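Local coordinates for DNA repair protein PprA (Deinococcus deserti, PDB 6MC8) that binds DNA and takes part in the repair of radiation-induced DNA damage and in genome segregation, forming dimers and filaments, at residues Arg196-Ala201 and Glu290-Ala295; Ala40-Thr45 and Ala255-Ser260. The protein carries 2 engineered substitutions. One frame throughout, in Å; residues are numbered along the deposited sequence.

Overall arrangement
Both contacts lie near the centre of the folded chain, their centres about 10 Å apart. Along the sequence their segments alternate: 40-45, 196-201, 255-260, 290-295. Interaction 1 joins the link between strand 189-195 and helix 200-213 to the long helix 274-304. Interaction 2 sets the end of helix 35-43 against the loop that leads into strand 261-267. The two are coupled directly, since Arg196 probably hydrogen-bonds Ser260 through the backbone and Pro200 packs on Ala255 and Phe257. Strands 189-195 and 261-267 are neighbours in the four-stranded antiparallel sheet. The pair thus ties helix 35-43, the first in the model, the ends of two neighbouring strands of this sheet and the C-terminal helix together within one subunit.

Interaction 1. Residues Arg196-Ala201 and Glu290-Ala295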
loop_
_atom_site.group_PDB
_atom_site.type_symbol
_atom_site.label_atom_id
_atom_site.label_comp_id
_atom_site.label_asym_id
_atom_site.label_seq_id
_atom_site.Cartn_x
_atom_site.Cartn_y
_atom_site.Cartn_z
ATOM N N ARG A 196 -5.527 24.292 10.755
ATOM C CA ARG A 196 -6.422 25.181 11.493
ATOM C C ARG A 196 -7.271 25.908 10.461
ATOM O O ARG A 196 -6.706 26.560 9.561
ATOM C CB ARG A 196 -5.668 26.173 12.370
ATOM C CG ARG A 196 -6.596 26.979 13.259
ATOM C CD ARG A 196 -5.883 28.049 14.051
ATOM N NE ARG A 196 -4.945 27.509 15.021
ATOM C CZ ARG A 196 -3.633 27.665 14.941
ATOM N NH1 ARG A 196 -3.110 28.340 13.933
ATOM N NH2 ARG A 196 -2.846 27.147 15.866
ATOM N N PRO A 197 -8.599 25.823 10.547
ATOM C CA PRO A 197 -9.459 26.335 9.469
ATOM C C PRO A 197 -9.416 27.851 9.337
ATOM O O PRO A 197 -9.502 28.586 10.321
ATOM C CB PRO A 197 -10.852 25.852 9.879
ATOM C CG PRO A 197 -10.601 24.703 10.762
ATOM C CD PRO A 197 -9.366 25.032 11.516
ATOM N N ALA A 198 -9.280 28.309 8.096
ATOM C CA ALA A 198 -9.220 29.729 7.795
ATOM C C ALA A 198 -9.767 29.964 6.397
ATOM O O ALA A 198 -9.353 29.309 5.441
ATOM C CB ALA A 198 -7.791 30.266 7.897
ATOM N N THR A 199 -10.704 30.892 6.294
ATOM C CA THR A 199 -11.190 31.410 5.030
ATOM C C THR A 199 -10.546 32.771 4.802
ATOM O O THR A 199 -9.971 33.347 5.732
ATOM C CB THR A 199 -12.725 31.525 5.028
ATOM O OG1 THR A 199 -13.154 32.482 5.999
ATOM C CG2 THR A 199 -13.357 30.187 5.328
ATOM N N PRO A 200 -10.565 33.290 3.567
ATOM C CA PRO A 200 -10.106 34.674 3.363
ATOM C C PRO A 200 -10.928 35.714 4.101
ATOM O O PRO A 200 -10.389 36.756 4.482
ATOM C CB PRO A 200 -10.209 34.845 1.846
ATOM C CG PRO A 200 -10.055 33.510 1.335
ATOM C CD PRO A 200 -10.696 32.588 2.278
ATOM N N ALA A 201 -12.218 35.459 4.318
ATOM C CA ALA A 201 -13.012 36.354 5.148
ATOM C C ALA A 201 -12.588 36.267 6.609
ATOM O O ALA A 201 -12.577 37.278 7.318
ATOM C CB ALA A 201 -14.497 36.034 4.998
ATOM N N GLU A 290 3.065 30.347 12.348
ATOM C CA GLU A 290 3.807 31.499 11.852
ATOM C C GLU A 290 3.233 32.016 10.538
ATOM O O GLU A 290 3.160 33.231 10.328
ATOM C CB GLU A 290 5.291 31.153 11.713
ATOM C CG GLU A 290 6.133 32.279 11.130
ATOM C CD GLU A 290 6.089 33.560 11.957
ATOM O OE1 GLU A 290 6.007 33.492 13.201
ATOM O OE2 GLU A 290 6.096 34.647 11.346
ATOM N N LEU A 291 2.798 31.113 9.654
ATOM C CA LEU A 291 2.226 31.532 8.378
ATOM C C LEU A 291 0.902 32.257 8.560
ATOM O O LEU A 291 0.581 33.174 7.800
ATOM C CB LEU A 291 2.045 30.330 7.460
ATOM C CG LEU A 291 3.295 29.770 6.798
ATOM C CD1 LEU A 291 2.955 28.432 6.220
ATOM C CD2 LEU A 291 3.777 30.702 5.717
ATOM N N GLN A 292 0.129 31.873 9.572
ATOM C CA GLN A 292 -1.124 32.566 9.836
ATOM C C GLN A 292 -0.887 33.897 10.540
ATOM O O GLN A 292 -1.639 34.853 10.328
ATOM C CB GLN A 292 -2.057 31.669 10.644
ATOM C CG GLN A 292 -2.672 30.559 9.819
ATOM C CD GLN A 292 -3.553 29.632 10.626
ATOM O OE1 GLN A 292 -3.548 29.655 11.852
ATOM N NE2 GLN A 292 -4.350 28.842 9.935
ATOM N N LYS A 293 0.148 33.985 11.376
ATOM C CA LYS A 293 0.456 35.264 12.005
ATOM C C LYS A 293 1.123 36.217 11.025
ATOM O O LYS A 293 0.918 37.432 11.101
ATOM C CB LYS A 293 1.323 35.065 13.248
ATOM C CG LYS A 293 0.560 34.508 14.434
ATOM C CD LYS A 293 1.363 34.561 15.720
ATOM C CE LYS A 293 2.421 33.484 15.775
ATOM N NZ LYS A 293 3.120 33.474 17.086
ATOM N N ALA A 294 1.916 35.688 10.090
ATOM C CA ALA A 294 2.477 36.536 9.043
ATOM C C ALA A 294 1.404 36.956 8.052
ATOM O O ALA A 294 1.520 38.004 7.407
ATOM C CB ALA A 294 3.615 35.817 8.325
ATOM N N ALA A 295 0.357 36.141 7.911
ATOM C CA ALA A 295 -0.786 36.524 7.095
ATOM C C ALA A 295 -1.528 37.695 7.712
ATOM O O ALA A 295 -1.964 38.599 6.998
ATOM C CB ALA A 295 -1.733 35.342 6.925
#
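At the edge of the Arg196 guanidinium, close to its plane, sits the side-chain amide of Gln292. The two flat groups are turned 50° apart, so they meet at an angle and do not stack. The contact joins the exit of strand 189-195, an inner strand of the four-stranded antiparallel sheet, to helix 274-304. Arg196 NH1 donates to Gln292 OE1 at 2.5 Å. The hydrogen bond is bent, and the donor is tilted 30° from the carbonyl plane of the amide. The other end of the amide points to the backbone: Gln292 NE2 gives a weak bond to Arg196 O at 3.3 Å. Gln292 thus meets the side chain of Arg196 with a short bond and its main chain with a weak one. Its NE2 also bonds to Val259 O, which helps fix the rotation of the amide. The arginine chain is extended to CD and then bends at chi3 (-65°), which sets NH1 beside Gln292. Asp289 forms a salt bridge with NH2, and Ala177 O accepts from NE, so the guanidinium is held at several points. Beyond the paired groups, the methyl of Ala198 packs lightly beside the amide, with Ala198 CB 4.2 Å from Gln292 NE2.

Interaction 2. Residues Ala40-Thr45 and Ala255-Ser260; sequences AELVAT and AHFAVS
The end of helix 35-43, the first in the model, packs here on the loop that runs from helix 245-250 into strand 261-267. Leu42 and Phe257 carry the apolar part. A methyl of Leu42 lies over one face of the phenyl ring in a CH-pi contact, with CD1 4.0 Å from the centroid of the Phe257 ring. The approach is off centre, toward the CD2-CE2 side: Leu42 CD1 is 3.6 Å from Phe257 CE2. The CB of Leu42 does not point at the loop; its chi1 of 179° swings CG away from the backbone N and carries CD1 to the ring. Thr45 turns its own CB to the loop, and its OG1 comes within 3.7 Å of Phe257 CB. Thr45 OG1 donates to Leu42 O at 2.5 Å, nearly in line with the carbonyl. Leu42 O also accepts from Thr45 N, so two donors grip it. Further along the loop, a methyl of Val259 meets the main chain, with CG2 3.3 Å from Thr45 O. Trp80 of helix 62-80 meets the Phe257 ring, and its NE1 hydrogen-bonds Thr45 OG1. The buried threonine hydroxyl is therefore satisfied without the loop, and cohesion between the two segments rests on apolar and van der Waals contact.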
loop_
_atom_site.group_PDB
_atom_site.type_symbol
_atom_site.label_atom_id
_atom_site.label_comp_id
_atom_site.label_asym_id
_atom_site.label_seq_id
_atom_site.Cartn_x
_atom_site.Cartn_y
_atom_site.Cartn_z
ATOM N N ALA A 40 3.518 34.917 -8.795
ATOM C CA ALA A 40 4.231 35.201 -7.556
ATOM C C ALA A 40 3.310 35.832 -6.524
ATOM O O ALA A 40 3.472 35.611 -5.322
ATOM C CB ALA A 40 5.422 36.114 -7.839
ATOM N N GLU A 41 2.335 36.612 -6.984
ATOM C CA GLU A 41 1.379 37.240 -6.083
ATOM C C GLU A 41 0.359 36.233 -5.573
ATOM O O GLU A 41 -0.177 36.388 -4.472
ATOM C CB GLU A 41 0.708 38.397 -6.813
ATOM C CG GLU A 41 1.669 39.539 -7.089
ATOM C CD GLU A 41 1.188 40.459 -8.190
ATOM O OE1 GLU A 41 0.162 40.142 -8.819
ATOM O OE2 GLU A 41 1.853 41.481 -8.445
ATOM N N LEU A 42 0.094 35.186 -6.355
ATOM C CA LEU A 42 -0.824 34.140 -5.919
ATOM C C LEU A 42 -0.211 33.281 -4.821
ATOM O O LEU A 42 -0.840 33.040 -3.785
ATOM C CB LEU A 42 -1.232 33.277 -7.108
ATOM C CG LEU A 42 -2.174 32.124 -6.783
ATOM C CD1 LEU A 42 -3.470 32.658 -6.235
ATOM C CD2 LEU A 42 -2.417 31.277 -8.007
ATOM N N VAL A 43 1.021 32.811 -5.025
ATOM C CA VAL A 43 1.643 31.922 -4.052
ATOM C C VAL A 43 2.231 32.663 -2.864
ATOM O O VAL A 43 2.628 32.022 -1.888
ATOM C CB VAL A 43 2.719 31.039 -4.716
ATOM C CG1 VAL A 43 2.089 30.148 -5.762
ATOM C CG2 VAL A 43 3.823 31.885 -5.319
ATOM N N ALA A 44 2.278 33.996 -2.907
ATOM C CA ALA A 44 2.662 34.759 -1.727
ATOM C C ALA A 44 1.556 34.794 -0.683
ATOM O O ALA A 44 1.826 35.116 0.476
ATOM C CB ALA A 44 3.057 36.182 -2.111
ATOM N N THR A 45 0.321 34.466 -1.068
ATOM C CA THR A 45 -0.741 34.271 -0.093
ATOM C C THR A 45 -0.539 33.002 0.719
ATOM O O THR A 45 -1.139 32.865 1.788
ATOM C CB THR A 45 -2.103 34.228 -0.785
ATOM O OG1 THR A 45 -2.165 33.095 -1.658
ATOM C CG2 THR A 45 -2.321 35.490 -1.593
ATOM N N ALA A 255 -7.930 38.104 -1.154
ATOM C CA ALA A 255 -9.353 38.010 -0.869
ATOM C C ALA A 255 -9.944 36.653 -1.215
ATOM O O ALA A 255 -11.140 36.445 -0.998
ATOM C CB ALA A 255 -10.118 39.087 -1.629
ATOM N N HIS A 256 -9.148 35.733 -1.763
ATOM C CA HIS A 256 -9.673 34.478 -2.276
ATOM C C HIS A 256 -8.843 33.268 -1.878
ATOM O O HIS A 256 -9.220 32.143 -2.212
ATOM C CB HIS A 256 -9.781 34.548 -3.803
ATOM C CG HIS A 256 -10.601 35.702 -4.278
ATOM N ND1 HIS A 256 -11.974 35.723 -4.188
ATOM C CD2 HIS A 256 -10.237 36.902 -4.784
ATOM C CE1 HIS A 256 -12.421 36.877 -4.644
ATOM N NE2 HIS A 256 -11.388 37.609 -5.015
ATOM N N PHE A 257 -7.743 33.464 -1.163
ATOM C CA PHE A 257 -6.864 32.386 -0.743
ATOM C C PHE A 257 -6.329 32.698 0.643
ATOM O O PHE A 257 -5.896 33.819 0.910
ATOM C CB PHE A 257 -5.706 32.194 -1.728
ATOM C CG PHE A 257 -6.111 31.574 -3.028
ATOM C CD1 PHE A 257 -6.158 30.200 -3.162
ATOM C CD2 PHE A 257 -6.462 32.360 -4.111
ATOM C CE1 PHE A 257 -6.529 29.623 -4.350
ATOM C CE2 PHE A 257 -6.845 31.787 -5.299
ATOM C CZ PHE A 257 -6.872 30.417 -5.420
ATOM N N ALA A 258 -6.365 31.702 1.521
ATOM C CA ALA A 258 -5.853 31.847 2.871
ATOM C C ALA A 258 -5.063 30.604 3.248
ATOM O O ALA A 258 -5.255 29.529 2.681
ATOM C CB ALA A 258 -6.982 32.087 3.878
ATOM N N VAL A 259 -4.171 30.767 4.219
ATOM C CA VAL A 259 -3.393 29.658 4.760
ATOM C C VAL A 259 -4.200 28.965 5.845
ATOM O O VAL A 259 -4.625 29.598 6.815
ATOM C CB VAL A 259 -2.042 30.142 5.310
ATOM C CG1 VAL A 259 -1.341 29.031 6.064
ATOM C CG2 VAL A 259 -1.167 30.606 4.192
ATOM N N SER A 260 -4.404 27.660 5.685
ATOM C CA SER A 260 -5.079 26.863 6.695
ATOM C C SER A 260 -4.330 25.601 7.094
ATOM O O SER A 260 -4.682 24.999 8.110
ATOM C CB SER A 260 -6.489 26.473 6.226
ATOM O OG SER A 260 -6.441 25.574 5.140
#